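Local coordinates for protein racemase (Pseudovibrio sp. JE062, PDB 3NZG) that is a putative racemase of the enolase superfamily, with a magnesium ion bound by acidic residues in its barrel domain, at residues Ala175-Val180 against Met209-Tyr214; Asp205-Val210 against Glu233-Glu238. One frame throughout, in Å; residues are numbered along the deposited sequence.

Contact 1. Residues Ala175-Val180 against Met209-Tyr214. With MG (magnesium ion), chain Q.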
ATOM      1  N   ALA D 175      25.504  -5.270 -30.922  1.00 18.44           N
ATOM      2  CA  ALA D 175      25.391  -5.908 -29.613  1.00 18.82           C
ATOM      3  C   ALA D 175      25.455  -7.423 -29.727  1.00 17.70           C
ATOM      4  O   ALA D 175      24.984  -8.000 -30.702  1.00 16.03           O
ATOM      5  CB  ALA D 175      24.081  -5.490 -28.948  1.00 17.91           C
ATOM      6  N   VAL D 176      26.043  -8.059 -28.719  1.00 17.87           N
ATOM      7  CA  VAL D 176      26.161  -9.510 -28.701  1.00 18.70           C
ATOM      8  C   VAL D 176      25.853 -10.035 -27.304  1.00 18.86           C
ATOM      9  O   VAL D 176      25.983  -9.306 -26.318  1.00 19.38           O
ATOM     10  CB  VAL D 176      27.596  -9.978 -29.090  1.00 18.51           C
ATOM     11  CG1 VAL D 176      27.994  -9.385 -30.429  1.00 19.55           C
ATOM     12  CG2 VAL D 176      28.594  -9.571 -28.028  1.00 16.83           C
ATOM     13  N   LYS D 177      25.434 -11.293 -27.230  1.00 18.92           N
ATOM     14  CA  LYS D 177      25.148 -11.930 -25.947  1.00 18.57           C
ATOM     15  C   LYS D 177      26.071 -13.130 -25.778  1.00 19.08           C
ATOM     16  O   LYS D 177      26.238 -13.935 -26.698  1.00 20.70           O
ATOM     17  CB  LYS D 177      23.684 -12.397 -25.872  1.00 15.00           C
ATOM     18  CG  LYS D 177      23.341 -13.132 -24.576  1.00 14.93           C
ATOM     19  CD  LYS D 177      21.824 -13.292 -24.374  1.00 15.06           C
ATOM     20  CE  LYS D 177      21.235 -14.410 -25.221  1.00 17.35           C
ATOM     21  NZ  LYS D 177      19.766 -14.543 -24.974  1.00 18.88           N
ATOM     22  N   VAL D 178      26.674 -13.236 -24.603  1.00 18.96           N
ATOM     23  CA  VAL D 178      27.568 -14.342 -24.290  1.00 19.93           C
ATOM     24  C   VAL D 178      26.912 -15.144 -23.170  1.00 20.42           C
ATOM     25  O   VAL D 178      26.037 -14.636 -22.468  1.00 21.54           O
ATOM     26  CB  VAL D 178      28.943 -13.845 -23.800  1.00 20.61           C
ATOM     27  CG1 VAL D 178      29.601 -12.981 -24.875  1.00 21.05           C
ATOM     28  CG2 VAL D 178      28.779 -13.064 -22.506  1.00 19.68           C
ATOM     29  N   CYS D 179      27.338 -16.384 -22.994  1.00 20.54           N
ATOM     30  CA  CYS D 179      26.750 -17.228 -21.964  1.00 22.85           C
ATOM     31  C   CYS D 179      27.771 -17.791 -20.995  1.00 22.98           C
ATOM     32  O   CYS D 179      28.955 -17.892 -21.309  1.00 23.37           O
ATOM     33  CB  CYS D 179      26.024 -18.410 -22.606  1.00 24.50           C
ATOM     34  SG  CYS D 179      24.831 -18.000 -23.881  1.00 30.39           S
ATOM     35  N   VAL D 180      27.296 -18.147 -19.808  1.00 23.10           N
ATOM     36  CA  VAL D 180      28.136 -18.786 -18.808  1.00 23.19           C
ATOM     37  C   VAL D 180      27.763 -20.254 -19.013  1.00 24.89           C
ATOM     38  O   VAL D 180      26.619 -20.646 -18.787  1.00 22.43           O
ATOM     39  CB  VAL D 180      27.770 -18.362 -17.377  1.00 22.49           C
ATOM     40  CG1 VAL D 180      28.513 -19.235 -16.374  1.00 21.59           C
ATOM     41  CG2 VAL D 180      28.130 -16.899 -17.160  1.00 22.90           C
HETATM   42  N   MSE D 209      25.334  -8.433 -23.641  1.00 18.40           N
HETATM   43  CA  MSE D 209      24.287  -9.026 -22.808  1.00 18.52           C
HETATM   44  C   MSE D 209      24.869 -10.321 -22.259  1.00 18.46           C
HETATM   45  O   MSE D 209      25.769 -10.903 -22.863  1.00 18.26           O
HETATM   46  CB  MSE D 209      23.040  -9.348 -23.638  1.00 19.22           C
HETATM   47  CG  MSE D 209      22.244  -8.150 -24.095  1.00 23.68           C
HETATM   48 SE   MSE D 209      23.077  -7.141 -25.531  1.00 29.54          SE
HETATM   49  CE  MSE D 209      21.523  -6.143 -26.122  1.00 20.35           C
ATOM     50  N   VAL D 210      24.377 -10.776 -21.115  1.00 17.64           N
ATOM     51  CA  VAL D 210      24.883 -12.016 -20.552  1.00 17.60           C
ATOM     52  C   VAL D 210      23.755 -12.969 -20.187  1.00 18.34           C
ATOM     53  O   VAL D 210      22.765 -12.576 -19.562  1.00 17.77           O
ATOM     54  CB  VAL D 210      25.751 -11.766 -19.291  1.00 19.16           C
ATOM     55  CG1 VAL D 210      26.313 -13.088 -18.782  1.00 18.67           C
ATOM     56  CG2 VAL D 210      26.880 -10.805 -19.613  1.00 19.74           C
ATOM     57  N   ASP D 211      23.909 -14.222 -20.599  1.00 18.19           N
ATOM     58  CA  ASP D 211      22.927 -15.263 -20.314  1.00 19.43           C
ATOM     59  C   ASP D 211      23.580 -16.186 -19.285  1.00 19.31           C
ATOM     60  O   ASP D 211      24.598 -16.822 -19.574  1.00 19.96           O
ATOM     61  CB  ASP D 211      22.606 -16.045 -21.592  1.00 20.55           C
ATOM     62  CG  ASP D 211      21.351 -16.882 -21.470  1.00 20.28           C
ATOM     63  OD1 ASP D 211      21.123 -17.477 -20.391  1.00 18.64           O
ATOM     64  OD2 ASP D 211      20.596 -16.950 -22.466  1.00 22.38           O
ATOM     65  N   TYR D 212      23.009 -16.257 -18.088  1.00 17.64           N
ATOM     66  CA  TYR D 212      23.580 -17.089 -17.038  1.00 15.68           C
ATOM     67  C   TYR D 212      23.045 -18.518 -17.021  1.00 15.48           C
ATOM     68  O   TYR D 212      23.438 -19.326 -16.181  1.00 17.54           O
ATOM     69  CB  TYR D 212      23.377 -16.411 -15.674  1.00 14.42           C
ATOM     70  CG  TYR D 212      24.099 -15.082 -15.559  1.00 14.26           C
ATOM     71  CD1 TYR D 212      25.381 -15.004 -15.025  1.00 12.49           C
ATOM     72  CD2 TYR D 212      23.510 -13.902 -16.022  1.00 14.16           C
ATOM     73  CE1 TYR D 212      26.063 -13.786 -14.955  1.00 13.58           C
ATOM     74  CE2 TYR D 212      24.183 -12.678 -15.957  1.00 14.37           C
ATOM     75  CZ  TYR D 212      25.461 -12.632 -15.424  1.00 13.27           C
ATOM     76  OH  TYR D 212      26.140 -11.440 -15.372  1.00 11.58           O
ATOM     77  N   LEU D 213      22.152 -18.829 -17.952  1.00 15.66           N
ATOM     78  CA  LEU D 213      21.584 -20.168 -18.065  1.00 17.01           C
ATOM     79  C   LEU D 213      21.062 -20.788 -16.765  1.00 19.10           C
ATOM     80  O   LEU D 213      21.352 -21.949 -16.449  1.00 18.17           O
ATOM     81  CB  LEU D 213      22.610 -21.105 -18.732  1.00 18.99           C
ATOM     82  CG  LEU D 213      22.894 -20.732 -20.195  1.00 20.73           C
ATOM     83  CD1 LEU D 213      23.986 -21.620 -20.780  1.00 20.20           C
ATOM     84  CD2 LEU D 213      21.612 -20.863 -21.004  1.00 20.98           C
ATOM     85  N   TYR D 214      20.299 -19.997 -16.014  1.00 18.19           N
ATOM     86  CA  TYR D 214      19.672 -20.445 -14.773  1.00 16.74           C
ATOM     87  C   TYR D 214      20.585 -21.213 -13.818  1.00 17.95           C
ATOM     88  O   TYR D 214      20.181 -22.233 -13.264  1.00 17.39           O
ATOM     89  CB  TYR D 214      18.453 -21.308 -15.124  1.00 17.54           C
ATOM     90  CG  TYR D 214      17.485 -20.623 -16.076  1.00 14.75           C
ATOM     91  CD1 TYR D 214      16.587 -19.663 -15.616  1.00 17.11           C
ATOM     92  CD2 TYR D 214      17.505 -20.900 -17.444  1.00 17.07           C
ATOM     93  CE1 TYR D 214      15.737 -18.986 -16.492  1.00 16.22           C
ATOM     94  CE2 TYR D 214      16.656 -20.228 -18.331  1.00 17.98           C
ATOM     95  CZ  TYR D 214      15.778 -19.269 -17.842  1.00 17.11           C
ATOM     96  OH  TYR D 214      14.952 -18.576 -18.697  1.00 17.86           O
TER
HETATM   97 MG    MG Q 505      18.522 -17.778 -22.708  1.00 29.43          MG
HETATM   98  O   HOH W   1      25.377 -21.300 -16.371  1.00 17.67           O
HETATM   99  O   HOH W   2      18.815 -18.630 -20.994  1.00 17.77           O

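Contact 2. Residues Asp205-Val210 against Glu233-Glu238. With MG (magnesium ion), chain Q.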
ATOM      1  N   ASP D 205      32.350  -0.314 -27.052  1.00 32.25           N
ATOM      2  CA  ASP D 205      31.516   0.320 -28.067  1.00 31.71           C
ATOM      3  C   ASP D 205      30.413  -0.628 -28.508  1.00 30.74           C
ATOM      4  O   ASP D 205      29.463  -0.222 -29.172  1.00 31.94           O
ATOM      5  CB  ASP D 205      32.353   0.728 -29.275  1.00 35.58           C
ATOM      6  CG  ASP D 205      33.471   1.667 -28.906  1.00 38.31           C
ATOM      7  OD1 ASP D 205      33.187   2.706 -28.267  1.00 38.87           O
ATOM      8  OD2 ASP D 205      34.632   1.364 -29.258  1.00 42.44           O
ATOM      9  N   THR D 206      30.551  -1.895 -28.138  1.00 27.18           N
ATOM     10  CA  THR D 206      29.561  -2.903 -28.481  1.00 26.25           C
ATOM     11  C   THR D 206      28.832  -3.299 -27.198  1.00 25.07           C
ATOM     12  O   THR D 206      29.468  -3.568 -26.179  1.00 23.57           O
ATOM     13  CB  THR D 206      30.227  -4.159 -29.066  1.00 26.48           C
ATOM     14  OG1 THR D 206      31.189  -3.773 -30.054  1.00 28.45           O
ATOM     15  CG2 THR D 206      29.184  -5.060 -29.711  1.00 26.34           C
ATOM     16  N   ASP D 207      27.505  -3.321 -27.233  1.00 23.76           N
ATOM     17  CA  ASP D 207      26.770  -3.708 -26.036  1.00 21.66           C
ATOM     18  C   ASP D 207      26.909  -5.198 -25.800  1.00 21.47           C
ATOM     19  O   ASP D 207      26.923  -5.992 -26.743  1.00 20.28           O
ATOM     20  CB  ASP D 207      25.294  -3.318 -26.142  1.00 20.37           C
ATOM     21  CG  ASP D 207      25.042  -1.896 -25.683  1.00 19.54           C
ATOM     22  OD1 ASP D 207      25.607  -1.512 -24.628  1.00 20.57           O
ATOM     23  OD2 ASP D 207      24.283  -1.172 -26.361  1.00 17.28           O
HETATM   24  N   MSE D 208      27.030  -5.572 -24.532  1.00 19.95           N
HETATM   25  CA  MSE D 208      27.189  -6.969 -24.176  1.00 20.83           C
HETATM   26  C   MSE D 208      26.107  -7.445 -23.205  1.00 19.40           C
HETATM   27  O   MSE D 208      25.969  -6.914 -22.101  1.00 16.09           O
HETATM   28  CB  MSE D 208      28.569  -7.189 -23.548  1.00 22.96           C
HETATM   29  CG  MSE D 208      29.040  -8.641 -23.558  1.00 28.34           C
HETATM   30 SE   MSE D 208      30.808  -8.840 -22.775  1.00 36.90          SE
HETATM   31  CE  MSE D 208      30.351  -9.848 -21.187  1.00 31.55           C
HETATM   32  N   MSE D 209      25.334  -8.433 -23.641  1.00 18.40           N
HETATM   33  CA  MSE D 209      24.287  -9.026 -22.808  1.00 18.52           C
HETATM   34  C   MSE D 209      24.869 -10.321 -22.259  1.00 18.46           C
HETATM   35  O   MSE D 209      25.769 -10.903 -22.863  1.00 18.26           O
HETATM   36  CB  MSE D 209      23.040  -9.348 -23.638  1.00 19.22           C
HETATM   37  CG  MSE D 209      22.244  -8.150 -24.095  1.00 23.68           C
HETATM   38 SE   MSE D 209      23.077  -7.141 -25.531  1.00 29.54          SE
HETATM   39  CE  MSE D 209      21.523  -6.143 -26.122  1.00 20.35           C
ATOM     40  N   VAL D 210      24.377 -10.776 -21.115  1.00 17.64           N
ATOM     41  CA  VAL D 210      24.883 -12.016 -20.552  1.00 17.60           C
ATOM     42  C   VAL D 210      23.755 -12.969 -20.187  1.00 18.34           C
ATOM     43  O   VAL D 210      22.765 -12.576 -19.562  1.00 17.77           O
ATOM     44  CB  VAL D 210      25.751 -11.766 -19.291  1.00 19.16           C
ATOM     45  CG1 VAL D 210      26.313 -13.088 -18.782  1.00 18.67           C
ATOM     46  CG2 VAL D 210      26.880 -10.805 -19.613  1.00 19.74           C
ATOM     47  N   GLU D 233      29.306  -2.295 -17.403  1.00 23.27           N
ATOM     48  CA  GLU D 233      28.184  -1.705 -18.131  1.00 23.84           C
ATOM     49  C   GLU D 233      27.457  -2.701 -19.038  1.00 21.73           C
ATOM     50  O   GLU D 233      27.112  -2.367 -20.178  1.00 20.49           O
ATOM     51  CB  GLU D 233      28.673  -0.535 -18.989  1.00 28.20           C
ATOM     52  CG  GLU D 233      29.580   0.450 -18.270  1.00 36.96           C
ATOM     53  CD  GLU D 233      30.139   1.509 -19.212  1.00 41.34           C
ATOM     54  OE1 GLU D 233      29.348   2.313 -19.752  1.00 43.55           O
ATOM     55  OE2 GLU D 233      31.372   1.530 -19.418  1.00 44.73           O
ATOM     56  N   LEU D 234      27.230  -3.917 -18.550  1.00 18.71           N
ATOM     57  CA  LEU D 234      26.531  -4.930 -19.342  1.00 17.07           C
ATOM     58  C   LEU D 234      25.095  -4.476 -19.626  1.00 15.86           C
ATOM     59  O   LEU D 234      24.478  -3.810 -18.793  1.00 15.56           O
ATOM     60  CB  LEU D 234      26.529  -6.262 -18.592  1.00 16.40           C
ATOM     61  CG  LEU D 234      27.909  -6.762 -18.136  1.00 16.05           C
ATOM     62  CD1 LEU D 234      27.746  -8.052 -17.352  1.00 16.02           C
ATOM     63  CD2 LEU D 234      28.812  -6.985 -19.348  1.00 17.75           C
ATOM     64  N   TYR D 235      24.560  -4.837 -20.792  1.00 14.44           N
ATOM     65  CA  TYR D 235      23.206  -4.423 -21.155  1.00 15.82           C
ATOM     66  C   TYR D 235      22.146  -5.064 -20.255  1.00 15.60           C
ATOM     67  O   TYR D 235      21.235  -4.376 -19.796  1.00 14.58           O
ATOM     68  CB  TYR D 235      22.900  -4.738 -22.625  1.00 15.19           C
ATOM     69  CG  TYR D 235      21.629  -4.067 -23.113  1.00 14.69           C
ATOM     70  CD1 TYR D 235      21.676  -2.839 -23.769  1.00 12.97           C
ATOM     71  CD2 TYR D 235      20.376  -4.631 -22.862  1.00 14.34           C
ATOM     72  CE1 TYR D 235      20.513  -2.184 -24.161  1.00 16.24           C
ATOM     73  CE2 TYR D 235      19.195  -3.981 -23.252  1.00 14.23           C
ATOM     74  CZ  TYR D 235      19.272  -2.755 -23.900  1.00 14.67           C
ATOM     75  OH  TYR D 235      18.127  -2.092 -24.288  1.00 13.15           O
ATOM     76  N   PHE D 236      22.251  -6.372 -20.017  1.00 15.75           N
ATOM     77  CA  PHE D 236      21.309  -7.058 -19.127  1.00 16.16           C
ATOM     78  C   PHE D 236      21.829  -8.373 -18.542  1.00 17.41           C
ATOM     79  O   PHE D 236      22.880  -8.883 -18.948  1.00 17.54           O
ATOM     80  CB  PHE D 236      19.936  -7.287 -19.811  1.00 14.85           C
ATOM     81  CG  PHE D 236      19.934  -8.330 -20.913  1.00 15.34           C
ATOM     82  CD1 PHE D 236      20.468  -9.600 -20.714  1.00 13.06           C
ATOM     83  CD2 PHE D 236      19.339  -8.053 -22.133  1.00 14.58           C
ATOM     84  CE1 PHE D 236      20.409 -10.571 -21.706  1.00 15.66           C
ATOM     85  CE2 PHE D 236      19.277  -9.031 -23.132  1.00 16.33           C
ATOM     86  CZ  PHE D 236      19.812 -10.288 -22.917  1.00 14.11           C
ATOM     87  N   ALA D 237      21.088  -8.897 -17.566  1.00 15.61           N
ATOM     88  CA  ALA D 237      21.407 -10.160 -16.905  1.00 13.40           C
ATOM     89  C   ALA D 237      20.204 -11.061 -17.139  1.00 14.95           C
ATOM     90  O   ALA D 237      19.115 -10.818 -16.607  1.00 14.02           O
ATOM     91  CB  ALA D 237      21.632  -9.944 -15.406  1.00 11.60           C
ATOM     92  N   GLU D 238      20.406 -12.092 -17.953  1.00 14.12           N
ATOM     93  CA  GLU D 238      19.349 -13.026 -18.306  1.00 14.44           C
ATOM     94  C   GLU D 238      19.486 -14.380 -17.614  1.00 15.81           C
ATOM     95  O   GLU D 238      20.595 -14.866 -17.367  1.00 13.90           O
ATOM     96  CB  GLU D 238      19.344 -13.223 -19.834  1.00 15.18           C
ATOM     97  CG  GLU D 238      18.404 -14.311 -20.350  1.00 16.47           C
ATOM     98  CD  GLU D 238      18.565 -14.571 -21.852  1.00 19.02           C
ATOM     99  OE1 GLU D 238      18.940 -13.636 -22.592  1.00 17.72           O
ATOM    100  OE2 GLU D 238      18.294 -15.709 -22.293  1.00 18.87           O
TER
HETATM  101 MG    MG Q 505      18.522 -17.778 -22.708  1.00 29.43          MG
HETATM  102  O   HOH W   3      26.472  -3.281 -22.783  1.00 17.71           O
HETATM  103  O   HOH W   2      18.815 -18.630 -20.994  1.00 17.77           O

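Contact 1. Residues Ala175-Val180 against Met209-Tyr214
Strand residues Lys177, Val178 and Cys179 pair in parallel with Met209, Val210 and Asp211, their short axes 4.6 Å apart and 27° from parallel. Met209 N to Val176 O and Asp211 N to Val178 O bind in one direction, Val178 N to Met209 O and Val180 N to Asp211 O in the other. Lys177, Cys179, Met209 and Asp211 share one face of the sheet. CB of Lys177 lies 3.8 Å from CB of Met209, and the two side chains cross at about a right angle. The lysine bends at chi3 (78°), and its NZ ends 3.6 Å from Asp211 OD2. The closer partner of NZ is Glu238, in a salt bridge. The strands belong to a beta-alpha-beta unit with helix 188-202, part of the enolase-type barrel domain. Asp211 OD2 binds the magnesium ion at 2.2 Å, with Glu238 and Glu264 as further ligands. Asp211 OD1 accepts a hydrogen bond from Leu213 N at 3.0 Å, closing an Asx turn, and another from a metal-bound water. Both carboxylate oxygens are thus held. Cys179 SG packs 3.7 Å from Asp211 CB. On the other face, CG2 of Val178 meets CG2 of Val210 at 4.1 Å, against Leu195 and Leu198.

Contact 2. Residues Asp205-Val210 against Glu233-Glu238
Met209, a selenomethionine, runs its side chain alongside Tyr235 and across the ring of Phe236. Its CB sits 3.4 Å from Phe236 CZ. CG lies over the face of that ring, 3.4 Å from the centroid and 19° off the normal, a close CH-pi contact. The chain then bends at chi2 (74°), which turns it from Phe236 toward Tyr235. SE lies 3.8 Å from Tyr235 CB and oblique to the tyrosine ring, a Met-aromatic contact. The tip CE rests over one face of the Tyr235 ring, 3.9 Å from its centroid. The Asp207 carboxylate stands at the edge of this ring, with its plane steeply inclined to it. Its OD2 is hydrogen-bonded to Tyr337, and Tyr235 OH to Gln310.

The segments are neighbours in the barrel sheet, joined through helix 219-228 as a beta-alpha-beta unit. Val210 and Ala237 form a parallel bridge. Tyr235 N reaches Met208 O from above the carbonyl plane, while Glu238 N meets Val210 O almost head-on at 2.9 Å. Val210 N gives a longer bond to Phe236 O. On the side away from Met209, CE of Met208 meets CD2 of Leu234 at 3.7 Å, and CG2 of Val210 packs on CD1 of Leu234. A water accepts a hydrogen bond from Met208 N and donates to Asp207 OD1 and Glu233 O, bridging the segments at their start. At the far end, Glu238 extends from the sheet. Its OE2 binds the magnesium ion at 2.1 Å, and its OE1 accepts a hydrogen bond from Gln285, beside its salt bridge to Lys177.

Both contacts are buried and share strand 207-211, which has strand 175-179 as one partner and strand 237-238 as the other. Contact 1 is the more regular, with three parallel bridges. Contact 2 has a single bridge, and much of its packing comes from the rings of Tyr235 and Phe236. Their chemistry converges at the C-terminal ends of the strands. There Asp211 of contact 1 and Glu238 of contact 2 bind the same magnesium ion, which probably offsets the repulsion between their close carboxylates. Through Glu238, Lys177 also ties the two contacts together. Mid-strand packing is largely apolar, with Met209 touching residues in both contacts. The start of contact 2 is polar and water-bridged.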